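Local coordinates for protein C alpha-dehydrogenase (Sphingobium sp. SYK-6, PDB 4YAG) that binds NADH and, as a short-chain dehydrogenase/reductase, probably oxidises an alcohol group early in the cleavage of lignin-derived beta-aryl ethers, at residues G189-R194 against M229-V234; S97-D102 against P152-I157; S66-M71 against P119-M124. One frame throughout, in Å; residues are numbered along the deposited sequence.

Contact 1: G189-R194 against M229-V234; sequences GPIKSR and MEPTEV. With NAI (1,4-dihydronicotinamide adenine dinucleotide), chain C.
Ile191 and Val234 meet tip to tip, methyl against methyl, with Ile191 CD1 3.6 Å from Val234 CG2. The same CD1 lies alongside Met229, 3.7 Å from its CB, the two side chains running in the same direction. The other branch of Ile191, CG2, stands anti to the backbone N (CG1 is at chi1 -43°) and rests 4.0 Å from Pro231 CD. A beta-branched residue suits this place because its two arms pack on different neighbours while its backbone stays extended. That extension makes a single beta bridge: Met229 N donates to Pro190 O (3.1 Å), and Lys192 N to Met229 O (2.8 Å). The loop follows strand 181-187 of the Rossmann-type sheet and continues from the Pro-Gly motif of SDR enzymes, of which Gly189 is the glycine. Its inner edge reads the cofactor: Ile191 N gives a hydrogen bond to O7N of the nicotinamide carboxamide at 3.0 Å, while Ile191 O accepts from N7N. Next along the chain, Ser193 OG binds phosphate oxygen O2N (2.7 Å) and Arg194 N binds O2A. At the outer end the extended Lys192 crosses the bent Glu230 obliquely. Its NZ forms a salt bridge with Glu230 OE2 at 2.9 Å, approaching from above the carboxylate, 36° out of its plane. Ile17 of helix 16-27 touches both Ile191 and Val234.

Contact 2: S97-D102 against P152-I157; sequences SGPFKD and PSFMAI
Gly98 slides its backbone under the ring of Phe154, and this is where the two segments pack most closely. Gly98 CA sits 3.7 Å from the centroid of the Phe154 ring, only 17° off the ring normal, a CH-pi contact. Lacking a side chain, Gly98 can stay almost fully extended directly before Pro99, and this brings its CA flat against the ring. Phe154 is swung over it by its first torsion, which sets CG anti to the backbone N (chi1 -171°). Pro99 lies side by side with Phe154, its CD 3.8 Å from Phe154 CE2. Gly98 N also donates to Phe154 O at 3.0 Å, and Ser97 CB comes against the same carbonyl. Ser97 turns its hydroxyl to Asp95. Phe154 itself is exposed.

The other side is bridged by water and shut in by the second subunit. One water stands 2.7 Å from Gly98 O and 2.8 Å from Ser153 O. Another accepts from Phe100 N and donates to Ser153 OG, linking the two segments; that hydroxyl is also bonded to Asp174 of the second subunit. Direct contact resumes where Phe100 brings its ring edge to the small, buried Ala156, with Phe100 CD1 3.9 Å from Ala156 CB; Phe100 also packs on Ser175 of the second subunit.

Met155 occupies the N-cap position of helix 156-177, which soon presents the NADH-binding Tyr158 and Lys162. The contact thus fastens the loop between strand 87-90 and helix 105-133 to the head of that helix, with Thr215 of helix 213-219 touching both Pro99 and Phe154.

Contact 3: S66-M71 against P119-M124; sequences SDRAQM and PINGIM
Arg68 and Asn121 cross at about a right angle, and Arg68 NE donates to Asn121 OD1 at 3.0 Å. The oxygen lies at the edge of the guanidinium, near its plane; the amide is turned 76° to that plane, and the donor stands 31° out of the amide plane. An extended chain carries Arg68 past the amide, with Arg68 CG 3.5 Å from Asn121 ND2. Beside this polar pair, the terminal methyl of Met71 rests on the main chain of Gly122, its double bend bringing Met71 CE to 3.6 Å from Gly122 CA.

What fixes the amide is its other end: ND2 donates to the O of NADH-binding Val65 and to a water, 3.1 Å away, that in turn donates to Ser66 O. As N-cap, Asp67 starts helix 68-82, its OD1 accepting from Gln70 N at 3.0 Å. Here helices 68-82 and 105-133 of the Rossmann-type fold pack together beside the second subunit, whose Asp109 forms a salt bridge with Arg68 NH2 and whose Tyr105 makes a cation-pi contact with the arginine.

Engaged at both ends, the buried amide has its rotation fixed, and the arginine charge is probably balanced mainly across the subunit interface.

Overall arrangement
From the N terminus, 66-71 opens contact 3 at the head of helix 68-82, and 97-102 opens contact 2 after strand 87-90. Helix 105-133 brings 119-124 back to close contact 3 before 152-157 closes contact 2, so these two loops cross. Contact 1 follows in series, closing the excursion from the end of strand 181-187, through helices 198-201 and 213-219, to helix 231-244. Centres lie about 24 to 26 Å apart and none touches another within the chain. Contacts 1 and 3 flank the chain's centre on opposite sides. Contacts 2 and 3 both reach the second subunit, where Ile123 of one chain packs on Phe100 of the other.

Contact 1: G189-R194 against M229-V234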
loop_
_atom_site.group_PDB
_atom_site.type_symbol
_atom_site.label_atom_id
_atom_site.label_comp_id
_atom_site.label_asym_id
_atom_site.label_seq_id
_atom_site.Cartn_x
_atom_site.Cartn_y
_atom_site.Cartn_z
ATOM N N GLY A 189 13.135 -0.372 -13.671
ATOM C CA GLY A 189 13.967 0.806 -13.574
ATOM C C GLY A 189 13.570 1.762 -14.687
ATOM O O GLY A 189 12.447 1.724 -15.163
ATOM N N PRO A 190 14.489 2.626 -15.107
ATOM C CA PRO A 190 14.130 3.666 -16.096
ATOM C C PRO A 190 13.842 3.140 -17.502
ATOM O O PRO A 190 14.733 2.601 -18.162
ATOM C CB PRO A 190 15.351 4.583 -16.097
ATOM C CG PRO A 190 16.139 4.225 -14.883
ATOM C CD PRO A 190 15.856 2.789 -14.589
ATOM N N ILE A 191 12.588 3.295 -17.936
ATOM C CA ILE A 191 12.139 2.884 -19.261
ATOM C C ILE A 191 11.645 4.117 -20.008
ATOM O O ILE A 191 10.951 4.964 -19.435
ATOM C CB ILE A 191 10.971 1.884 -19.186
ATOM C CG1 ILE A 191 11.202 0.813 -18.103
ATOM C CG2 ILE A 191 10.680 1.262 -20.563
ATOM C CD1 ILE A 191 12.429 -0.005 -18.311
ATOM N N LYS A 192 11.993 4.209 -21.285
ATOM C CA LYS A 192 11.467 5.283 -22.132
ATOM C C LYS A 192 9.950 5.207 -22.188
ATOM O O LYS A 192 9.384 4.181 -22.536
ATOM C CB LYS A 192 12.011 5.183 -23.555
ATOM C CG LYS A 192 13.496 5.381 -23.679
ATOM C CD LYS A 192 13.919 5.347 -25.148
ATOM C CE LYS A 192 15.425 5.451 -25.304
ATOM N NZ LYS A 192 15.854 5.164 -26.698
ATOM N N SER A 193 9.288 6.302 -21.856
ATOM C CA SER A 193 7.835 6.327 -21.815
ATOM C C SER A 193 7.338 7.760 -21.808
ATOM O O SER A 193 8.123 8.692 -21.972
ATOM C CB SER A 193 7.309 5.590 -20.592
ATOM O OG SER A 193 7.396 6.410 -19.426
ATOM N N ARG A 194 6.039 7.931 -21.590
ATOM C CA ARG A 194 5.454 9.261 -21.523
ATOM C C ARG A 194 4.890 9.574 -20.136
ATOM O O ARG A 194 3.986 10.402 -20.004
ATOM C CB ARG A 194 4.384 9.422 -22.605
ATOM C CG ARG A 194 5.006 9.487 -23.981
ATOM C CD ARG A 194 4.004 9.812 -25.086
ATOM N NE ARG A 194 3.214 8.638 -25.442
ATOM C CZ ARG A 194 2.353 8.612 -26.460
ATOM N NH1 ARG A 194 2.157 9.710 -27.174
ATOM N NH2 ARG A 194 1.673 7.510 -26.742
ATOM N N MET A 229 15.666 2.164 -21.075
ATOM C CA MET A 229 15.373 0.936 -21.781
ATOM C C MET A 229 14.161 1.124 -22.705
ATOM O O MET A 229 13.273 1.937 -22.431
ATOM C CB MET A 229 15.143 -0.174 -20.752
ATOM C CG MET A 229 14.769 -1.530 -21.351
ATOM S SD MET A 229 14.657 -2.790 -20.072
ATOM C CE MET A 229 16.395 -3.090 -19.753
ATOM N N GLU A 230 14.127 0.372 -23.793
ATOM C CA GLU A 230 12.997 0.413 -24.706
ATOM C C GLU A 230 11.851 -0.401 -24.154
ATOM O O GLU A 230 12.063 -1.494 -23.639
ATOM C CB GLU A 230 13.399 -0.187 -26.042
ATOM C CG GLU A 230 14.346 0.667 -26.846
ATOM C CD GLU A 230 13.686 1.940 -27.339
ATOM O OE1 GLU A 230 12.432 2.001 -27.378
ATOM O OE2 GLU A 230 14.425 2.884 -27.673
ATOM N N PRO A 231 10.618 0.110 -24.269
ATOM C CA PRO A 231 9.464 -0.683 -23.852
ATOM C C PRO A 231 9.392 -2.082 -24.474
ATOM O O PRO A 231 8.926 -2.993 -23.782
ATOM C CB PRO A 231 8.283 0.191 -24.274
ATOM C CG PRO A 231 8.803 1.570 -24.151
ATOM C CD PRO A 231 10.247 1.511 -24.555
ATOM N N THR A 232 9.841 -2.287 -25.707
ATOM C CA THR A 232 9.716 -3.631 -26.292
ATOM C C THR A 232 10.645 -4.637 -25.590
ATOM O O THR A 232 10.339 -5.831 -25.539
ATOM C CB THR A 232 9.961 -3.653 -27.792
ATOM O OG1 THR A 232 11.178 -2.970 -28.091
ATOM C CG2 THR A 232 8.806 -2.959 -28.531
ATOM N N GLU A 233 11.764 -4.160 -25.055
ATOM C CA GLU A 233 12.638 -5.032 -24.273
ATOM C C GLU A 233 11.926 -5.502 -23.012
ATOM O O GLU A 233 11.991 -6.680 -22.656
ATOM C CB GLU A 233 13.952 -4.351 -23.910
ATOM C CG GLU A 233 14.875 -5.317 -23.149
ATOM C CD GLU A 233 16.312 -4.847 -22.966
ATOM O OE1 GLU A 233 16.668 -3.708 -23.361
ATOM O OE2 GLU A 233 17.091 -5.656 -22.411
ATOM N N VAL A 234 11.198 -4.601 -22.361
ATOM C CA VAL A 234 10.393 -4.975 -21.207
ATOM C C VAL A 234 9.284 -5.940 -21.658
ATOM O O VAL A 234 8.959 -6.918 -20.974
ATOM C CB VAL A 234 9.785 -3.748 -20.503
ATOM C CG1 VAL A 234 9.019 -4.168 -19.276
ATOM C CG2 VAL A 234 10.878 -2.753 -20.114
HETATM P PA NAI C . 3.183 6.081 -19.802
HETATM O O1A NAI C . 2.553 7.348 -19.294
HETATM O O2A NAI C . 3.961 6.172 -21.099
HETATM O O5B NAI C . 2.096 4.954 -19.948
HETATM C C5B NAI C . 1.064 4.863 -19.010
HETATM C C4B NAI C . -0.232 4.937 -19.716
HETATM O O4B NAI C . -1.224 4.696 -18.666
HETATM C C3B NAI C . -0.551 6.207 -20.371
HETATM O O3B NAI C . -0.948 6.028 -21.746
HETATM C C2B NAI C . -1.595 6.792 -19.554
HETATM O O2B NAI C . -2.498 7.639 -20.281
HETATM C C1B NAI C . -2.257 5.655 -18.916
HETATM N N9A NAI C . -2.949 5.990 -17.699
HETATM C C8A NAI C . -2.538 6.826 -16.682
HETATM N N7A NAI C . -3.492 6.919 -15.746
HETATM C C5A NAI C . -4.552 6.133 -16.117
HETATM C C6A NAI C . -5.804 5.819 -15.586
HETATM N N6A NAI C . -6.231 6.436 -14.402
HETATM N N1A NAI C . -6.630 4.967 -16.245
HETATM C C2A NAI C . -6.245 4.419 -17.421
HETATM N N3A NAI C . -5.055 4.688 -17.979
HETATM C C4A NAI C . -4.202 5.537 -17.361
HETATM O O3 NAI C . 4.163 5.656 -18.629
HETATM P PN NAI C . 4.853 4.241 -18.282
HETATM O O1N NAI C . 4.820 3.266 -19.451
HETATM O O2N NAI C . 6.242 4.601 -17.818
HETATM O O5D NAI C . 3.957 3.688 -17.067
HETATM C C5D NAI C . 3.536 2.323 -16.992
HETATM C C4D NAI C . 3.763 1.804 -15.619
HETATM O O4D NAI C . 5.215 1.630 -15.428
HETATM C C3D NAI C . 3.305 2.689 -14.545
HETATM O O3D NAI C . 2.586 1.909 -13.567
HETATM C C2D NAI C . 4.516 3.258 -13.960
HETATM O O2D NAI C . 4.314 3.607 -12.585
HETATM C C1D NAI C . 5.499 2.198 -14.094
HETATM N N1N NAI C . 6.883 2.495 -14.063
HETATM C C2N NAI C . 7.533 3.198 -15.048
HETATM C C3N NAI C . 8.898 3.414 -14.951
HETATM C C7N NAI C . 9.629 4.171 -16.006
HETATM O O7N NAI C . 10.826 4.504 -15.873
HETATM N N7N NAI C . 8.916 4.435 -17.254
HETATM C C4N NAI C . 9.635 2.928 -13.883
HETATM C C5N NAI C . 8.976 2.175 -12.930
HETATM C C6N NAI C . 7.626 1.954 -13.027
#

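Contact 2: S97-D102 against P152-I157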
loop_
_atom_site.group_PDB
_atom_site.type_symbol
_atom_site.label_atom_id
_atom_site.label_comp_id
_atom_site.label_asym_id
_atom_site.label_seq_id
_atom_site.Cartn_x
_atom_site.Cartn_y
_atom_site.Cartn_z
ATOM N N SER A 97 4.670 12.450 -7.564
ATOM C CA SER A 97 5.777 12.938 -6.743
ATOM C C SER A 97 5.811 14.447 -6.641
ATOM O O SER A 97 5.287 15.174 -7.500
ATOM C CB SER A 97 7.106 12.420 -7.286
ATOM O OG SER A 97 7.146 10.993 -7.241
ATOM N N GLY A 98 6.462 14.923 -5.586
ATOM C CA GLY A 98 6.639 16.344 -5.376
ATOM C C GLY A 98 7.077 16.580 -3.952
ATOM O O GLY A 98 7.122 15.645 -3.131
ATOM N N PRO A 99 7.359 17.843 -3.631
ATOM C CA PRO A 99 7.821 18.160 -2.277
ATOM C C PRO A 99 6.809 17.669 -1.238
ATOM O O PRO A 99 5.616 17.961 -1.328
ATOM C CB PRO A 99 7.918 19.684 -2.302
ATOM C CG PRO A 99 8.145 20.017 -3.739
ATOM C CD PRO A 99 7.309 19.031 -4.490
ATOM N N PHE A 100 7.268 16.917 -0.237
ATOM C CA PHE A 100 6.332 16.182 0.608
ATOM C C PHE A 100 5.392 17.121 1.360
ATOM O O PHE A 100 4.218 16.825 1.539
ATOM C CB PHE A 100 7.076 15.305 1.619
ATOM C CG PHE A 100 6.165 14.477 2.483
ATOM C CD1 PHE A 100 5.684 13.279 2.042
ATOM C CD2 PHE A 100 5.773 14.915 3.731
ATOM C CE1 PHE A 100 4.835 12.514 2.825
ATOM C CE2 PHE A 100 4.928 14.165 4.513
ATOM C CZ PHE A 100 4.454 12.969 4.066
ATOM N N LYS A 101 5.910 18.257 1.805
ATOM C CA LYS A 101 5.092 19.181 2.582
ATOM C C LYS A 101 4.033 19.876 1.727
ATOM O O LYS A 101 3.119 20.513 2.264
ATOM C CB LYS A 101 5.974 20.198 3.290
ATOM C CG LYS A 101 6.976 19.571 4.249
ATOM C CD LYS A 101 7.725 20.612 5.056
ATOM C CE LYS A 101 8.566 21.531 4.204
ATOM N NZ LYS A 101 9.688 20.820 3.506
ATOM N N ASP A 102 4.155 19.761 0.415
ATOM C CA ASP A 102 3.200 20.387 -0.512
ATOM C C ASP A 102 2.048 19.416 -0.820
ATOM O O ASP A 102 0.969 19.836 -1.228
ATOM C CB ASP A 102 3.863 20.765 -1.838
ATOM C CG ASP A 102 4.768 21.982 -1.743
ATOM O OD1 ASP A 102 4.737 22.674 -0.716
ATOM O OD2 ASP A 102 5.499 22.237 -2.723
ATOM N N PRO A 152 13.273 8.603 -1.254
ATOM C CA PRO A 152 13.147 9.849 -0.491
ATOM C C PRO A 152 11.706 10.350 -0.445
ATOM O O PRO A 152 10.830 9.851 -1.175
ATOM C CB PRO A 152 14.036 10.809 -1.265
ATOM C CG PRO A 152 14.021 10.322 -2.655
ATOM C CD PRO A 152 13.799 8.827 -2.605
ATOM N N SER A 153 11.455 11.328 0.422
ATOM C CA SER A 153 10.107 11.767 0.715
ATOM C C SER A 153 9.386 12.375 -0.497
ATOM O O SER A 153 8.166 12.350 -0.543
ATOM C CB SER A 153 10.132 12.782 1.871
ATOM O OG SER A 153 10.853 13.931 1.484
ATOM N N PHE A 154 10.152 12.929 -1.434
ATOM C CA PHE A 154 9.624 13.487 -2.695
ATOM C C PHE A 154 8.851 12.405 -3.437
ATOM O O PHE A 154 7.960 12.705 -4.228
ATOM C CB PHE A 154 10.813 13.989 -3.546
ATOM C CG PHE A 154 10.446 14.768 -4.774
ATOM C CD1 PHE A 154 10.266 14.132 -5.990
ATOM C CD2 PHE A 154 10.376 16.160 -4.733
ATOM C CE1 PHE A 154 9.969 14.871 -7.145
ATOM C CE2 PHE A 154 10.085 16.900 -5.884
ATOM C CZ PHE A 154 9.876 16.243 -7.082
ATOM N N MET A 155 9.190 11.146 -3.188
ATOM C CA MET A 155 8.542 10.020 -3.876
ATOM C C MET A 155 7.675 9.177 -2.944
ATOM O O MET A 155 7.380 8.024 -3.233
ATOM C CB MET A 155 9.611 9.138 -4.517
ATOM C CG MET A 155 10.583 9.951 -5.360
ATOM S SD MET A 155 10.817 9.345 -7.027
ATOM C CE MET A 155 12.296 10.255 -7.474
ATOM N N ALA A 156 7.236 9.750 -1.831
ATOM C CA ALA A 156 6.519 8.959 -0.834
ATOM C C ALA A 156 5.255 8.302 -1.368
ATOM O O ALA A 156 4.997 7.131 -1.094
ATOM C CB ALA A 156 6.175 9.794 0.373
ATOM N N ILE A 157 4.432 9.062 -2.087
ATOM C CA ILE A 157 3.136 8.534 -2.517
ATOM C C ILE A 157 3.335 7.399 -3.536
ATOM O O ILE A 157 2.658 6.358 -3.493
ATOM C CB ILE A 157 2.257 9.653 -3.082
ATOM C CG1 ILE A 157 2.011 10.720 -2.016
ATOM C CG2 ILE A 157 0.923 9.080 -3.572
ATOM C CD1 ILE A 157 1.282 11.955 -2.516
HETATM O O HOH W 1 6.005 13.641 -1.696
HETATM O O HOH W 2 10.129 16.253 0.335
#

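Contact 3: S66-M71 against P119-M124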
loop_
_atom_site.group_PDB
_atom_site.type_symbol
_atom_site.label_atom_id
_atom_site.label_comp_id
_atom_site.label_asym_id
_atom_site.label_seq_id
_atom_site.Cartn_x
_atom_site.Cartn_y
_atom_site.Cartn_z
ATOM N N SER A 66 -9.414 3.721 -12.038
ATOM C CA SER A 66 -9.873 3.973 -10.672
ATOM C C SER A 66 -11.388 4.149 -10.601
ATOM O O SER A 66 -11.952 4.413 -9.536
ATOM C CB SER A 66 -9.127 5.146 -10.028
ATOM O OG SER A 66 -9.405 6.369 -10.655
ATOM N N ASP A 67 -12.062 3.979 -11.737
ATOM C CA ASP A 67 -13.524 4.048 -11.798
ATOM C C ASP A 67 -14.064 2.619 -11.894
ATOM O O ASP A 67 -13.964 1.953 -12.940
ATOM C CB ASP A 67 -13.969 4.914 -12.981
ATOM C CG ASP A 67 -15.479 5.099 -13.053
ATOM O OD1 ASP A 67 -16.234 4.125 -12.812
ATOM O OD2 ASP A 67 -15.912 6.222 -13.418
ATOM N N ARG A 68 -14.619 2.121 -10.794
ATOM C CA ARG A 68 -15.015 0.711 -10.737
ATOM C C ARG A 68 -16.144 0.358 -11.696
ATOM O O ARG A 68 -16.174 -0.764 -12.245
ATOM C CB ARG A 68 -15.362 0.303 -9.305
ATOM C CG ARG A 68 -14.133 0.270 -8.411
ATOM C CD ARG A 68 -14.524 0.133 -6.955
ATOM N NE ARG A 68 -13.347 0.007 -6.118
ATOM C CZ ARG A 68 -13.360 0.112 -4.788
ATOM N NH1 ARG A 68 -14.482 0.397 -4.149
ATOM N NH2 ARG A 68 -12.237 -0.037 -4.116
ATOM N N ALA A 69 -17.090 1.281 -11.884
ATOM C CA ALA A 69 -18.168 1.059 -12.829
ATOM C C ALA A 69 -17.592 0.899 -14.232
ATOM O O ALA A 69 -18.003 0.018 -14.991
ATOM C CB ALA A 69 -19.168 2.207 -12.783
ATOM N N GLN A 70 -16.630 1.743 -14.590
ATOM C CA GLN A 70 -16.023 1.657 -15.928
ATOM C C GLN A 70 -15.222 0.375 -16.110
ATOM O O GLN A 70 -15.168 -0.198 -17.198
ATOM C CB GLN A 70 -15.101 2.854 -16.200
ATOM C CG GLN A 70 -15.836 4.149 -16.348
ATOM C CD GLN A 70 -15.027 5.214 -17.082
ATOM O OE1 GLN A 70 -13.823 5.342 -16.902
ATOM N NE2 GLN A 70 -15.702 5.978 -17.928
ATOM N N MET A 71 -14.603 -0.101 -15.029
ATOM C CA MET A 71 -13.894 -1.361 -15.087
ATOM C C MET A 71 -14.826 -2.566 -15.229
ATOM O O MET A 71 -14.498 -3.503 -15.964
ATOM C CB MET A 71 -12.966 -1.519 -13.878
ATOM C CG MET A 71 -11.809 -0.543 -13.903
ATOM S SD MET A 71 -10.608 -0.891 -15.207
ATOM C CE MET A 71 -9.700 -2.227 -14.429
ATOM N N PRO A 119 -4.820 -1.620 -9.992
ATOM C CA PRO A 119 -4.623 -3.073 -10.080
ATOM C C PRO A 119 -5.653 -3.864 -9.287
ATOM O O PRO A 119 -6.097 -4.901 -9.733
ATOM C CB PRO A 119 -3.206 -3.286 -9.529
ATOM C CG PRO A 119 -2.510 -1.975 -9.818
ATOM C CD PRO A 119 -3.569 -0.911 -9.673
ATOM N N ILE A 120 -6.027 -3.393 -8.103
ATOM C CA ILE A 120 -7.043 -4.092 -7.350
ATOM C C ILE A 120 -8.358 -4.138 -8.126
ATOM O O ILE A 120 -8.995 -5.197 -8.216
ATOM C CB ILE A 120 -7.238 -3.462 -5.937
ATOM C CG1 ILE A 120 -5.978 -3.688 -5.096
ATOM C CG2 ILE A 120 -8.480 -4.030 -5.289
ATOM C CD1 ILE A 120 -5.888 -2.822 -3.846
ATOM N N ASN A 121 -8.750 -3.005 -8.726
ATOM C CA ASN A 121 -10.005 -2.963 -9.495
ATOM C C ASN A 121 -9.933 -3.916 -10.685
ATOM O O ASN A 121 -10.904 -4.572 -11.049
ATOM C CB ASN A 121 -10.285 -1.547 -10.005
ATOM C CG ASN A 121 -10.729 -0.590 -8.912
ATOM O OD1 ASN A 121 -11.081 -1.004 -7.787
ATOM N ND2 ASN A 121 -10.760 0.702 -9.246
ATOM N N GLY A 122 -8.765 -3.988 -11.301
ATOM C CA GLY A 122 -8.570 -4.951 -12.381
ATOM C C GLY A 122 -8.761 -6.383 -11.928
ATOM O O GLY A 122 -9.465 -7.177 -12.558
ATOM N N ILE A 123 -8.148 -6.731 -10.802
ATOM C CA ILE A 123 -8.319 -8.064 -10.266
ATOM C C ILE A 123 -9.795 -8.336 -9.948
ATOM O O ILE A 123 -10.348 -9.395 -10.264
ATOM C CB ILE A 123 -7.422 -8.243 -9.017
ATOM C CG1 ILE A 123 -5.951 -8.256 -9.439
ATOM C CG2 ILE A 123 -7.769 -9.522 -8.275
ATOM C CD1 ILE A 123 -4.966 -7.900 -8.312
ATOM N N MET A 124 -10.446 -7.391 -9.300
ATOM C CA MET A 124 -11.811 -7.623 -8.864
ATOM C C MET A 124 -12.780 -7.720 -10.038
ATOM O O MET A 124 -13.712 -8.532 -10.026
ATOM C CB MET A 124 -12.244 -6.510 -7.907
ATOM C CG MET A 124 -11.448 -6.479 -6.592
ATOM S SD MET A 124 -11.594 -7.973 -5.576
ATOM C CE MET A 124 -13.290 -7.785 -5.141
HETATM O O HOH W 3 -11.689 2.920 -7.339
#